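Methyltransferase (Streptococcus mutans, PDB 2B78) probably acts as an S-adenosyl-L-methionine-dependent methyltransferase and may bind RNA. Local coordinates at residues G194-Q199 / F220-A225; T215-F220 / A237-D242; L243-R248 / L267-V272; D271-F276 / H311-Q316; I288-P293 / L326-T331. All coordinates share one frame; numbering follows the deposited sequence.

All five contacts lie in the Rossmann-like methyltransferase domain. Contacts 2 and 5 are its buried core: parallel strand pairs of mainly backbone hydrogen bonds and aliphatic side chains, with polar groups on one face of contact 2 and at the C-terminal end of contact 5. Contact 3 is a surface contact at the sheet edge, made by van der Waals touches and one water bridge. Contact 4, partly buried, packs two helices through aromatic rings and an amide. Contact 1 joins two loops by two hydrogen bonds to one glycine. Contacts 1 and 2 share Phe220, and contacts 3 and 4 share Asp271 and Val272. Binding-site residues for S-adenosyl-L-homocysteine lie in contacts 2, 3 and 4.

Contact 1: G194-Q199 / F220-A225; sequences GIFLDQ and FSYTAA
Tyr222 and Thr223 grip the backbone of Gly194 from the loop that follows strand 215-219, the first strand of the Rossmann-like methyltransferase sheet. Tyr222 comes first along this loop. Its CG lies anti to the backbone N (chi1 179°), which carries the ring across to the 194-199 loop. There its OH accepts a hydrogen bond from Gly194 N at 2.9 Å, bent to 131° at the hydrogen. The ring also packs on the glycine backbone, with CE2 3.5 Å from Gly194 C. Ile195 N lies at the ring edge and is buried without a polar partner. The Phe196 ring meets the tyrosine obliquely, with 56° between the planes and 4.1 Å from Phe196 CE2 to Tyr222 CD2. Asp242 OD1, at the end of the neighbouring strand 237-242, accepts from Tyr222 N. Asp242 is seen to bind S-adenosyl-L-homocysteine, so this loop borders the cofactor site. Thr223 follows. Its OG1 gives a short 2.6 Å bond to Gly194 O, tilted from the carbonyl plane. Its CG2 rests over the centre of the Tyr222 ring, 3.6 Å above the plane, and probably helps to hold the ring in place. The glycine is thus held at both its N-H and its C=O. Ala225 ends the contact at the start of helix 225-232, where its CB lies 4.4 Å from Ile195 CG1.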
# COMPACT_ATOMS: atom_id res chain seq x y z
N GLY A 194 -11.15 -2.47 2.24
CA GLY A 194 -11.79 -1.52 3.14
C GLY A 194 -10.79 -0.66 3.88
O GLY A 194 -11.15 0.31 4.53
N ILE A 195 -9.51 -1.04 3.80
CA ILE A 195 -8.47 -0.27 4.46
C ILE A 195 -7.12 -0.55 3.82
O ILE A 195 -6.90 -1.62 3.22
CB ILE A 195 -8.41 -0.59 5.98
CG1 ILE A 195 -7.48 0.41 6.69
CG2 ILE A 195 -7.86 -2.00 6.21
CD1 ILE A 195 -7.58 0.37 8.21
N PHE A 196 -6.22 0.42 3.90
CA PHE A 196 -4.87 0.24 3.38
C PHE A 196 -3.99 0.22 4.61
O PHE A 196 -3.74 1.25 5.24
CB PHE A 196 -4.49 1.38 2.43
CG PHE A 196 -5.03 1.19 1.03
CD1 PHE A 196 -4.36 0.37 0.12
CD2 PHE A 196 -6.24 1.75 0.66
CE1 PHE A 196 -4.89 0.11 -1.14
CE2 PHE A 196 -6.79 1.50 -0.60
CZ PHE A 196 -6.11 0.67 -1.50
N LEU A 197 -3.53 -0.98 4.95
CA LEU A 197 -2.72 -1.18 6.14
C LEU A 197 -1.42 -0.40 6.15
O LEU A 197 -0.91 -0.07 7.22
CB LEU A 197 -2.43 -2.68 6.33
CG LEU A 197 -3.66 -3.59 6.52
CD1 LEU A 197 -3.20 -5.03 6.67
CD2 LEU A 197 -4.45 -3.17 7.75
N ASP A 198 -0.86 -0.11 4.98
CA ASP A 198 0.40 0.63 4.94
C ASP A 198 0.32 2.04 5.52
O ASP A 198 1.34 2.63 5.83
CB ASP A 198 0.98 0.66 3.52
CG ASP A 198 -0.01 1.14 2.47
OD1 ASP A 198 -0.73 2.12 2.72
OD2 ASP A 198 -0.06 0.52 1.38
N GLN A 199 -0.88 2.58 5.68
CA GLN A 199 -1.01 3.93 6.24
C GLN A 199 -1.25 3.94 7.75
O GLN A 199 -1.67 4.97 8.33
CB GLN A 199 -2.14 4.67 5.52
CG GLN A 199 -1.94 4.69 4.02
CD GLN A 199 -3.04 5.38 3.26
OE1 GLN A 199 -4.21 5.00 3.37
NE2 GLN A 199 -2.68 6.40 2.48
N PHE A 220 -10.71 11.83 -1.32
CA PHE A 220 -10.48 10.47 -1.84
C PHE A 220 -10.45 9.56 -0.61
O PHE A 220 -9.62 8.65 -0.50
CB PHE A 220 -9.13 10.38 -2.58
CG PHE A 220 -9.04 11.27 -3.79
CD1 PHE A 220 -9.69 10.92 -4.98
CD2 PHE A 220 -8.31 12.46 -3.75
CE1 PHE A 220 -9.62 11.76 -6.11
CE2 PHE A 220 -8.24 13.30 -4.87
CZ PHE A 220 -8.89 12.95 -6.05
N SER A 221 -11.39 9.81 0.29
CA SER A 221 -11.54 9.10 1.56
C SER A 221 -11.62 7.57 1.53
O SER A 221 -11.20 6.91 2.49
CB SER A 221 -12.79 9.63 2.26
OG SER A 221 -13.91 9.40 1.43
N TYR A 222 -12.17 7.02 0.45
CA TYR A 222 -12.34 5.58 0.26
C TYR A 222 -13.35 5.03 1.27
O TYR A 222 -14.53 4.88 0.93
CB TYR A 222 -10.99 4.84 0.33
CG TYR A 222 -11.12 3.34 0.16
CD1 TYR A 222 -12.01 2.79 -0.77
CD2 TYR A 222 -10.40 2.46 0.98
CE1 TYR A 222 -12.19 1.40 -0.86
CE2 TYR A 222 -10.58 1.08 0.90
CZ TYR A 222 -11.47 0.56 -0.02
OH TYR A 222 -11.68 -0.80 -0.06
N THR A 223 -12.90 4.73 2.49
CA THR A 223 -13.83 4.28 3.52
C THR A 223 -13.67 5.18 4.74
O THR A 223 -14.12 4.86 5.85
CB THR A 223 -13.63 2.80 3.91
OG1 THR A 223 -12.34 2.61 4.51
CG2 THR A 223 -13.76 1.91 2.68
N ALA A 224 -13.04 6.33 4.52
CA ALA A 224 -12.82 7.33 5.56
C ALA A 224 -12.03 6.85 6.77
O ALA A 224 -12.28 7.31 7.89
CB ALA A 224 -14.17 7.89 6.01
N ALA A 225 -11.10 5.92 6.57
CA ALA A 225 -10.30 5.44 7.70
C ALA A 225 -9.51 6.58 8.36
O ALA A 225 -9.30 6.55 9.58
CB ALA A 225 -9.36 4.33 7.24

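Contact 2: T215-F220 / A237-D242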
# COMPACT_ATOMS: atom_id res chain seq x y z
N THR A 215 -10.65 21.10 12.34
CA THR A 215 -11.62 20.60 11.36
C THR A 215 -10.81 19.91 10.27
O THR A 215 -9.74 20.40 9.88
CB THR A 215 -12.48 21.75 10.74
OG1 THR A 215 -11.64 22.68 10.06
CG2 THR A 215 -13.27 22.48 11.83
N VAL A 216 -11.30 18.78 9.78
CA VAL A 216 -10.56 18.03 8.77
C VAL A 216 -11.34 17.70 7.52
O VAL A 216 -12.52 17.36 7.59
CB VAL A 216 -10.05 16.70 9.36
CG1 VAL A 216 -9.29 15.91 8.31
CG2 VAL A 216 -9.20 16.97 10.59
N LEU A 217 -10.68 17.82 6.37
CA LEU A 217 -11.26 17.46 5.09
C LEU A 217 -10.41 16.31 4.55
O LEU A 217 -9.20 16.45 4.35
CB LEU A 217 -11.24 18.63 4.11
CG LEU A 217 -11.69 18.26 2.69
CD1 LEU A 217 -13.19 17.95 2.68
CD2 LEU A 217 -11.39 19.41 1.76
N ASN A 218 -11.04 15.17 4.31
CA ASN A 218 -10.35 14.00 3.81
C ASN A 218 -10.78 13.72 2.37
O ASN A 218 -11.89 13.26 2.13
CB ASN A 218 -10.69 12.83 4.74
CG ASN A 218 -9.97 11.55 4.38
OD1 ASN A 218 -8.97 11.55 3.67
ND2 ASN A 218 -10.49 10.44 4.88
N LEU A 219 -9.91 14.02 1.41
CA LEU A 219 -10.23 13.83 -0.01
C LEU A 219 -9.84 12.44 -0.51
O LEU A 219 -8.76 11.93 -0.17
CB LEU A 219 -9.54 14.92 -0.84
CG LEU A 219 -9.91 16.35 -0.43
CD1 LEU A 219 -9.11 17.34 -1.27
CD2 LEU A 219 -11.40 16.59 -0.61
N PHE A 220 -10.71 11.83 -1.32
CA PHE A 220 -10.48 10.47 -1.84
C PHE A 220 -10.45 9.56 -0.61
O PHE A 220 -9.62 8.65 -0.50
CB PHE A 220 -9.13 10.38 -2.58
CG PHE A 220 -9.04 11.27 -3.79
CD1 PHE A 220 -9.69 10.92 -4.98
CD2 PHE A 220 -8.31 12.46 -3.75
CE1 PHE A 220 -9.62 11.76 -6.11
CE2 PHE A 220 -8.24 13.30 -4.87
CZ PHE A 220 -8.89 12.95 -6.05
N ALA A 237 -14.21 18.27 13.80
CA ALA A 237 -15.16 17.81 12.80
C ALA A 237 -14.42 17.23 11.61
O ALA A 237 -13.25 17.52 11.41
CB ALA A 237 -16.03 18.99 12.35
N THR A 238 -15.08 16.40 10.81
CA THR A 238 -14.41 15.87 9.63
C THR A 238 -15.40 15.73 8.50
O THR A 238 -16.58 15.44 8.71
CB THR A 238 -13.76 14.48 9.87
OG1 THR A 238 -14.79 13.47 9.89
CG2 THR A 238 -13.00 14.46 11.18
N THR A 239 -14.91 15.98 7.30
CA THR A 239 -15.72 15.85 6.10
C THR A 239 -14.93 14.90 5.22
O THR A 239 -13.78 15.17 4.89
CB THR A 239 -15.88 17.19 5.39
OG1 THR A 239 -16.55 18.10 6.27
CG2 THR A 239 -16.68 17.02 4.11
N SER A 240 -15.56 13.79 4.84
CA SER A 240 -14.90 12.78 4.02
C SER A 240 -15.53 12.77 2.63
O SER A 240 -16.75 12.57 2.49
CB SER A 240 -15.06 11.41 4.69
OG SER A 240 -14.68 11.49 6.05
N VAL A 241 -14.71 12.97 1.61
CA VAL A 241 -15.21 13.03 0.25
C VAL A 241 -14.68 11.94 -0.68
O VAL A 241 -13.47 11.79 -0.84
CB VAL A 241 -14.88 14.40 -0.39
CG1 VAL A 241 -15.59 14.53 -1.74
CG2 VAL A 241 -15.28 15.52 0.55
N ASP A 242 -15.60 11.19 -1.29
CA ASP A 242 -15.21 10.14 -2.22
C ASP A 242 -16.20 10.11 -3.38
O ASP A 242 -17.39 10.37 -3.19
CB ASP A 242 -15.20 8.76 -1.55
CG ASP A 242 -14.35 7.76 -2.31
OD1 ASP A 242 -13.11 7.85 -2.20
OD2 ASP A 242 -14.91 6.90 -3.03
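Val241 touches two leucines of strand 215-219 with one methyl group. CG2 lies 3.8 Å from Leu217 CD1 and 4.2 Å from Leu219 CD2. Leu219 runs alongside the valine and points the same way, while Leu217 crosses it at a slant. With Leu217 CG anti to its backbone N, the second torsion (chi2 69°) swings CD1 toward the neighbouring strand. CD1 therefore also meets Thr239 CG2 at 3.9 Å. Leu217, Leu219, Thr239 and Val241 share one face of the sheet, which helix 272-281 covers with Tyr275 and Phe276. The two strands are the ends of a beta-alpha-beta unit with helix 225-232 as the crossover. They run 12° apart, as neighbours in the parallel part of the Rossmann-like sheet. Val216 bonds through both its N and its O, to Ala237 O and Thr239 N, on either side of Thr238; both bonds are 2.8 Å. Farther along, Asn218 repeats the pattern with Thr239 O and Val241 N, and these bonds are nearly straight. On the opposite face Val216 CB packs on Thr238 CG2 at 4.1 Å. Beside this pair Asn218 ND2 and Ser240 OG both bond Ser227 OG of the crossover helix. At the C-terminal end Phe220 N makes a weak bond to Val241 O. Here Asp242 OD1 lies 3.5 Å from Phe220 C, and its OD2 accepts from Ala244 N.

Contact 3: L243-R248 / L267-V272; sequences LAKRSR and LVVMDV
Arg248 and Val269 meet because the arginine CG stands anti to its carbonyl carbon (chi1 -61°) and the chain then runs extended from CG to NE. The two side chains cross at about a right angle, and chi4 (78°) turns a face of the guanidinium to the valine. Val269 CG2 sits over the centre of that face, 3.3 Å from Arg248 CZ. Val269 CG1 takes the other branch, anti to the backbone N (chi1 -179°), and points into the 243-248 loop. It lies 3.4 Å from Leu243 O and 3.8 Å from Lys245 N. This valine has the most surface buried here. Farther along, Leu243 CD1 rests on the Asp271 backbone, 3.8 Å from its CA. At the other end Leu267 CD1 packs against Arg248 O at 3.5 Å. One water makes the polar link: it donates to Ser247 OG and to Val268 O, both at 2.8 Å. Ser247 OG gives a 2.6 Å bond to Ala244 O, which also accepts from Ser247 N. That carbonyl is held by both groups of one serine across a type I turn. Arg246, Asp271 and Val272 are seen to bind S-adenosyl-L-homocysteine, so the two segments flank the cofactor site. The contact closes the beta-alpha-beta unit of strand 237-242, helix 247-257 and strand 265-269. Strand 265-269 is the outermost on this side of the sheet, and it bonds strand 237-242 through Val268.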
# COMPACT_ATOMS: atom_id res chain seq x y z
N LEU A 243 -15.71 9.78 -4.56
CA LEU A 243 -16.57 9.72 -5.74
C LEU A 243 -17.55 8.55 -5.72
O LEU A 243 -18.59 8.61 -6.37
CB LEU A 243 -15.70 9.61 -7.00
CG LEU A 243 -16.43 9.43 -8.32
CD1 LEU A 243 -17.16 10.72 -8.70
CD2 LEU A 243 -15.44 9.04 -9.40
N ALA A 244 -17.24 7.50 -4.97
CA ALA A 244 -18.08 6.29 -4.95
C ALA A 244 -19.19 6.18 -3.90
O ALA A 244 -18.96 6.32 -2.69
CB ALA A 244 -17.19 5.05 -4.87
N LYS A 245 -20.40 5.90 -4.37
CA LYS A 245 -21.57 5.75 -3.50
C LYS A 245 -21.30 4.72 -2.40
O LYS A 245 -21.80 4.84 -1.28
CB LYS A 245 -22.79 5.30 -4.32
CG LYS A 245 -23.26 6.31 -5.36
CD LYS A 245 -24.42 5.76 -6.19
CE LYS A 245 -24.91 6.81 -7.20
NZ LYS A 245 -25.94 6.27 -8.14
N ARG A 246 -20.50 3.71 -2.73
CA ARG A 246 -20.14 2.66 -1.78
C ARG A 246 -19.49 3.19 -0.52
O ARG A 246 -19.59 2.58 0.55
CB ARG A 246 -19.18 1.67 -2.43
CG ARG A 246 -19.74 0.84 -3.55
CD ARG A 246 -18.68 -0.16 -4.00
NE ARG A 246 -18.16 -0.92 -2.86
CZ ARG A 246 -17.08 -1.69 -2.89
NH1 ARG A 246 -16.38 -1.81 -4.01
NH2 ARG A 246 -16.70 -2.34 -1.79
N SER A 247 -18.79 4.32 -0.64
CA SER A 247 -18.10 4.91 0.51
C SER A 247 -18.98 5.18 1.72
O SER A 247 -18.48 5.12 2.85
CB SER A 247 -17.41 6.21 0.09
OG SER A 247 -18.36 7.20 -0.29
N ARG A 248 -20.26 5.48 1.52
CA ARG A 248 -21.14 5.78 2.65
C ARG A 248 -21.22 4.68 3.70
O ARG A 248 -20.77 4.86 4.83
CB ARG A 248 -22.56 6.10 2.17
CG ARG A 248 -22.67 7.32 1.25
CD ARG A 248 -24.03 8.00 1.41
NE ARG A 248 -24.22 9.15 0.52
CZ ARG A 248 -24.52 9.05 -0.77
NH1 ARG A 248 -24.66 7.85 -1.33
NH2 ARG A 248 -24.71 10.14 -1.50
N LEU A 267 -20.19 12.69 5.52
CA LEU A 267 -19.71 11.85 4.43
C LEU A 267 -20.34 12.40 3.15
O LEU A 267 -21.57 12.49 3.05
CB LEU A 267 -20.14 10.39 4.63
CG LEU A 267 -19.80 9.67 5.94
CD1 LEU A 267 -20.26 8.23 5.79
CD2 LEU A 267 -18.32 9.72 6.25
N VAL A 268 -19.48 12.75 2.19
CA VAL A 268 -19.92 13.31 0.92
C VAL A 268 -19.55 12.40 -0.24
O VAL A 268 -18.49 11.79 -0.25
CB VAL A 268 -19.26 14.69 0.69
CG1 VAL A 268 -19.64 15.24 -0.67
CG2 VAL A 268 -19.66 15.66 1.80
N VAL A 269 -20.44 12.29 -1.22
CA VAL A 269 -20.14 11.49 -2.41
C VAL A 269 -20.12 12.48 -3.55
O VAL A 269 -21.17 12.96 -4.00
CB VAL A 269 -21.22 10.42 -2.70
CG1 VAL A 269 -20.82 9.62 -3.94
CG2 VAL A 269 -21.36 9.49 -1.50
N MET A 270 -18.92 12.79 -4.03
CA MET A 270 -18.78 13.76 -5.10
C MET A 270 -17.38 13.70 -5.70
O MET A 270 -16.43 13.23 -5.06
CB MET A 270 -19.02 15.16 -4.54
CG MET A 270 -19.16 16.25 -5.58
SD MET A 270 -19.24 17.89 -4.82
CE MET A 270 -20.64 17.71 -3.78
N ASP A 271 -17.26 14.15 -6.94
CA ASP A 271 -15.96 14.20 -7.61
C ASP A 271 -15.15 15.21 -6.78
O ASP A 271 -15.68 16.24 -6.35
CB ASP A 271 -16.14 14.70 -9.04
CG ASP A 271 -14.84 14.91 -9.75
OD1 ASP A 271 -14.26 13.92 -10.26
OD2 ASP A 271 -14.39 16.07 -9.78
N VAL A 272 -13.88 14.92 -6.55
CA VAL A 272 -13.05 15.82 -5.73
C VAL A 272 -12.90 17.22 -6.31
O VAL A 272 -12.87 18.20 -5.57
CB VAL A 272 -11.66 15.19 -5.46
CG1 VAL A 272 -10.71 16.22 -4.86
CG2 VAL A 272 -11.82 14.02 -4.46
O HOH W 1 -18.42 9.47 1.32

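Contact 4: D271-F276 / H311-Q316; sequences DVFDYF and HKLIRQ
The helix segments 272-276 and 311-316 run 22° apart with axes 11.0 Å from each other, and bulky side chains fill the distance, chiefly Phe273, Phe276, Leu313 and Gln316. Both helices pack on the same face of the Rossmann-like sheet, with Phe276 touching Leu219 and Leu313 touching Ile291. Asp271 sits at the N-cap of the first helix, and its OD2 accepts from Asp274 N through its anti lone pair. Leu313 CD2 reaches toward both rings and lies 3.8 Å from Phe273 CZ. Lys312 comes from the other direction. Its chain bends at chi3 (62°) and sets NZ 4.6 Å from the centroid of the Phe273 ring, an off-centre cation-pi contact. Gln316 lies between the phenylalanines. Its CB covers one face of the Phe276 ring, 3.6 Å from the centroid, in a CH-pi contact. Its amide reaches the edge of the Phe273 ring, with NE2 3.7 Å from CD1. The amide plane is turned 52° from that ring. OE1 is well supplied with donors. Arg280 NH1 of the first helix bonds it, which probably helps to fix the rotation of the amide. A water links it to Phe273 O, donating to both. The same oxygen is packed tightly against the aromatic side chain: Gln316 OE1 stands 3.1 Å from Phe276 CB.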
# COMPACT_ATOMS: atom_id res chain seq x y z
N ASP A 271 -17.26 14.15 -6.94
CA ASP A 271 -15.96 14.20 -7.61
C ASP A 271 -15.15 15.21 -6.78
O ASP A 271 -15.68 16.24 -6.35
CB ASP A 271 -16.14 14.70 -9.04
CG ASP A 271 -14.84 14.91 -9.75
OD1 ASP A 271 -14.26 13.92 -10.26
OD2 ASP A 271 -14.39 16.07 -9.78
N VAL A 272 -13.88 14.92 -6.55
CA VAL A 272 -13.05 15.82 -5.73
C VAL A 272 -12.90 17.22 -6.31
O VAL A 272 -12.87 18.20 -5.57
CB VAL A 272 -11.66 15.19 -5.46
CG1 VAL A 272 -10.71 16.22 -4.86
CG2 VAL A 272 -11.82 14.02 -4.46
N PHE A 273 -12.81 17.34 -7.63
CA PHE A 273 -12.70 18.67 -8.21
C PHE A 273 -14.03 19.38 -8.09
O PHE A 273 -14.08 20.60 -7.90
CB PHE A 273 -12.25 18.60 -9.67
CG PHE A 273 -10.79 18.29 -9.82
CD1 PHE A 273 -9.82 19.22 -9.42
CD2 PHE A 273 -10.37 17.05 -10.30
CE1 PHE A 273 -8.45 18.91 -9.51
CE2 PHE A 273 -9.01 16.74 -10.39
CZ PHE A 273 -8.05 17.67 -10.00
N ASP A 274 -15.13 18.63 -8.18
CA ASP A 274 -16.44 19.26 -8.04
C ASP A 274 -16.59 19.73 -6.59
O ASP A 274 -17.26 20.73 -6.32
CB ASP A 274 -17.58 18.28 -8.38
CG ASP A 274 -17.74 18.06 -9.88
OD1 ASP A 274 -17.32 18.94 -10.68
OD2 ASP A 274 -18.29 17.02 -10.27
N TYR A 275 -15.96 19.01 -5.66
CA TYR A 275 -16.05 19.43 -4.27
C TYR A 275 -15.23 20.69 -4.03
O TYR A 275 -15.60 21.53 -3.21
CB TYR A 275 -15.58 18.33 -3.31
CG TYR A 275 -15.94 18.68 -1.88
CD1 TYR A 275 -17.24 18.53 -1.41
CD2 TYR A 275 -15.00 19.26 -1.03
CE1 TYR A 275 -17.61 18.96 -0.13
CE2 TYR A 275 -15.36 19.69 0.26
CZ TYR A 275 -16.67 19.54 0.70
OH TYR A 275 -17.04 19.97 1.95
N PHE A 276 -14.10 20.83 -4.73
CA PHE A 276 -13.27 22.02 -4.56
C PHE A 276 -14.10 23.23 -4.94
O PHE A 276 -14.12 24.23 -4.23
CB PHE A 276 -12.02 21.94 -5.44
CG PHE A 276 -10.88 21.16 -4.83
CD1 PHE A 276 -10.50 21.38 -3.51
CD2 PHE A 276 -10.16 20.25 -5.60
CE1 PHE A 276 -9.41 20.69 -2.96
CE2 PHE A 276 -9.07 19.56 -5.06
CZ PHE A 276 -8.70 19.79 -3.74
N HIS A 311 -0.36 18.44 -8.54
CA HIS A 311 -0.22 19.86 -8.20
C HIS A 311 -1.56 20.58 -8.15
O HIS A 311 -1.71 21.59 -7.45
CB HIS A 311 0.71 20.58 -9.20
CG HIS A 311 0.14 20.72 -10.59
ND1 HIS A 311 0.05 19.66 -11.47
CD2 HIS A 311 -0.41 21.78 -11.22
CE1 HIS A 311 -0.52 20.06 -12.59
NE2 HIS A 311 -0.81 21.35 -12.47
N LYS A 312 -2.55 20.05 -8.86
CA LYS A 312 -3.87 20.68 -8.87
C LYS A 312 -4.60 20.45 -7.55
O LYS A 312 -5.36 21.31 -7.10
CB LYS A 312 -4.70 20.11 -10.02
CG LYS A 312 -4.17 20.47 -11.39
CD LYS A 312 -5.01 19.82 -12.48
CE LYS A 312 -6.45 20.31 -12.42
NZ LYS A 312 -7.23 19.79 -13.58
N LEU A 313 -4.37 19.29 -6.94
CA LEU A 313 -5.02 18.98 -5.67
C LEU A 313 -4.47 19.91 -4.59
O LEU A 313 -5.20 20.42 -3.75
CB LEU A 313 -4.77 17.53 -5.27
CG LEU A 313 -5.22 16.50 -6.31
CD1 LEU A 313 -4.86 15.09 -5.81
CD2 LEU A 313 -6.72 16.62 -6.56
N ILE A 314 -3.16 20.12 -4.62
CA ILE A 314 -2.50 20.99 -3.67
C ILE A 314 -2.93 22.45 -3.86
O ILE A 314 -3.24 23.14 -2.89
CB ILE A 314 -0.96 20.90 -3.82
CG1 ILE A 314 -0.48 19.51 -3.38
CG2 ILE A 314 -0.28 21.99 -2.99
CD1 ILE A 314 -0.61 19.25 -1.88
N ARG A 315 -2.95 22.90 -5.11
CA ARG A 315 -3.33 24.27 -5.43
C ARG A 315 -4.75 24.58 -4.97
O ARG A 315 -4.98 25.56 -4.26
CB ARG A 315 -3.23 24.52 -6.94
CG ARG A 315 -3.55 25.97 -7.37
CD ARG A 315 -3.35 26.20 -8.87
NE ARG A 315 -1.97 25.96 -9.28
CZ ARG A 315 -1.53 24.84 -9.84
NH1 ARG A 315 -2.36 23.83 -10.08
NH2 ARG A 315 -0.24 24.72 -10.16
N GLN A 316 -5.69 23.74 -5.38
CA GLN A 316 -7.08 23.96 -5.00
C GLN A 316 -7.33 23.72 -3.52
O GLN A 316 -8.18 24.37 -2.92
CB GLN A 316 -7.98 23.11 -5.90
CG GLN A 316 -7.93 23.61 -7.35
CD GLN A 316 -9.00 22.99 -8.23
OE1 GLN A 316 -10.14 22.80 -7.80
NE2 GLN A 316 -8.63 22.68 -9.48
O HOH W 2 -12.58 22.86 -8.86

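Contact 5: I288-P293 / L326-T331; sequences IIIIDP and LIIAST
Ile290 and Ile328 lie side by side in the tight middle of this parallel strand pair, with Ile290 CG1 4.0 Å from Ile328 CD1. On the other face Ile291 CD1 meets Ile327 CG2 at the same 4.0 Å, beneath helix 306-319. Four backbone bonds tie the strands, from Ile289 N to Leu326 O up to Ser330 N to Ile291 O, the last at 2.8 Å. The N-terminal end is looser and more exposed: Leu326 CD1 keeps 4.3 Å from Ile288 CG1. At the C-terminal end the aliphatic packing gives way to polar groups. Asp292 opens the Asp-Pro-Pro sequence that follows the strand, probably the motif IV region of this methyltransferase family. Ser330 OG donates to Asp292 OD1 at 2.5 Å, from well above the carboxylate plane (59°). Asp292 CG is anti to its backbone N (chi1 -175°), which turns it toward the serine. Gln199 NE2 bonds the second oxygen, OD2. The carboxylate is therefore gripped at both oxygens, which should limit its rotation.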
# COMPACT_ATOMS: atom_id res chain seq x y z
N ILE A 288 -7.21 21.24 8.39
CA ILE A 288 -6.36 20.17 7.90
C ILE A 288 -7.01 19.50 6.70
O ILE A 288 -8.19 19.15 6.76
CB ILE A 288 -6.16 19.11 9.01
CG1 ILE A 288 -5.55 19.77 10.25
CG2 ILE A 288 -5.28 17.96 8.51
CD1 ILE A 288 -5.50 18.84 11.48
N ILE A 289 -6.26 19.34 5.62
CA ILE A 289 -6.77 18.70 4.41
C ILE A 289 -5.89 17.50 4.09
O ILE A 289 -4.67 17.62 3.94
CB ILE A 289 -6.78 19.67 3.20
CG1 ILE A 289 -7.74 20.84 3.48
CG2 ILE A 289 -7.25 18.93 1.95
CD1 ILE A 289 -7.76 21.88 2.38
N ILE A 290 -6.52 16.33 4.01
CA ILE A 290 -5.79 15.11 3.71
C ILE A 290 -6.09 14.79 2.26
O ILE A 290 -7.25 14.81 1.85
CB ILE A 290 -6.25 13.95 4.60
CG1 ILE A 290 -5.98 14.31 6.07
CG2 ILE A 290 -5.54 12.67 4.19
CD1 ILE A 290 -6.51 13.31 7.08
N ILE A 291 -5.05 14.53 1.48
CA ILE A 291 -5.20 14.23 0.07
C ILE A 291 -4.54 12.87 -0.18
O ILE A 291 -3.34 12.70 0.06
CB ILE A 291 -4.51 15.33 -0.77
CG1 ILE A 291 -4.99 16.70 -0.29
CG2 ILE A 291 -4.80 15.13 -2.26
CD1 ILE A 291 -4.29 17.88 -0.95
N ASP A 292 -5.32 11.91 -0.66
CA ASP A 292 -4.80 10.57 -0.88
C ASP A 292 -5.49 9.86 -2.04
O ASP A 292 -6.24 8.91 -1.84
CB ASP A 292 -4.95 9.76 0.41
CG ASP A 292 -4.32 8.38 0.33
OD1 ASP A 292 -3.20 8.27 -0.20
OD2 ASP A 292 -4.95 7.42 0.82
N PRO A 293 -5.25 10.33 -3.28
CA PRO A 293 -5.86 9.73 -4.48
C PRO A 293 -5.46 8.27 -4.66
O PRO A 293 -4.31 7.91 -4.44
CB PRO A 293 -5.36 10.64 -5.60
CG PRO A 293 -4.05 11.12 -5.09
CD PRO A 293 -4.35 11.43 -3.65
N LEU A 326 -2.80 22.70 7.86
CA LEU A 326 -1.88 21.64 7.46
C LEU A 326 -2.43 20.83 6.30
O LEU A 326 -3.64 20.68 6.14
CB LEU A 326 -1.62 20.69 8.62
CG LEU A 326 -0.98 21.29 9.86
CD1 LEU A 326 -1.42 20.52 11.09
CD2 LEU A 326 0.54 21.30 9.70
N ILE A 327 -1.52 20.32 5.48
CA ILE A 327 -1.88 19.47 4.36
C ILE A 327 -1.11 18.17 4.56
O ILE A 327 0.09 18.19 4.85
CB ILE A 327 -1.47 20.07 3.00
CG1 ILE A 327 -2.29 21.33 2.71
CG2 ILE A 327 -1.70 19.05 1.89
CD1 ILE A 327 -2.12 21.85 1.30
N ILE A 328 -1.81 17.05 4.44
CA ILE A 328 -1.18 15.75 4.55
C ILE A 328 -1.33 15.20 3.14
O ILE A 328 -2.41 14.77 2.74
CB ILE A 328 -1.91 14.86 5.57
CG1 ILE A 328 -1.76 15.47 6.96
CG2 ILE A 328 -1.34 13.44 5.56
CD1 ILE A 328 -2.48 14.71 8.06
N ALA A 329 -0.24 15.28 2.37
CA ALA A 329 -0.23 14.81 0.98
C ALA A 329 0.31 13.40 0.90
O ALA A 329 1.51 13.16 1.13
CB ALA A 329 0.62 15.75 0.11
N SER A 330 -0.57 12.48 0.55
CA SER A 330 -0.24 11.07 0.46
C SER A 330 -0.39 10.50 -0.95
O SER A 330 -1.18 10.99 -1.76
CB SER A 330 -1.11 10.28 1.44
OG SER A 330 -1.13 8.90 1.12
N THR A 331 0.39 9.47 -1.24
CA THR A 331 0.31 8.80 -2.54
C THR A 331 0.97 7.44 -2.41
O THR A 331 1.95 7.28 -1.67
CB THR A 331 1.04 9.59 -3.66
OG1 THR A 331 0.90 8.88 -4.91
CG2 THR A 331 2.52 9.75 -3.35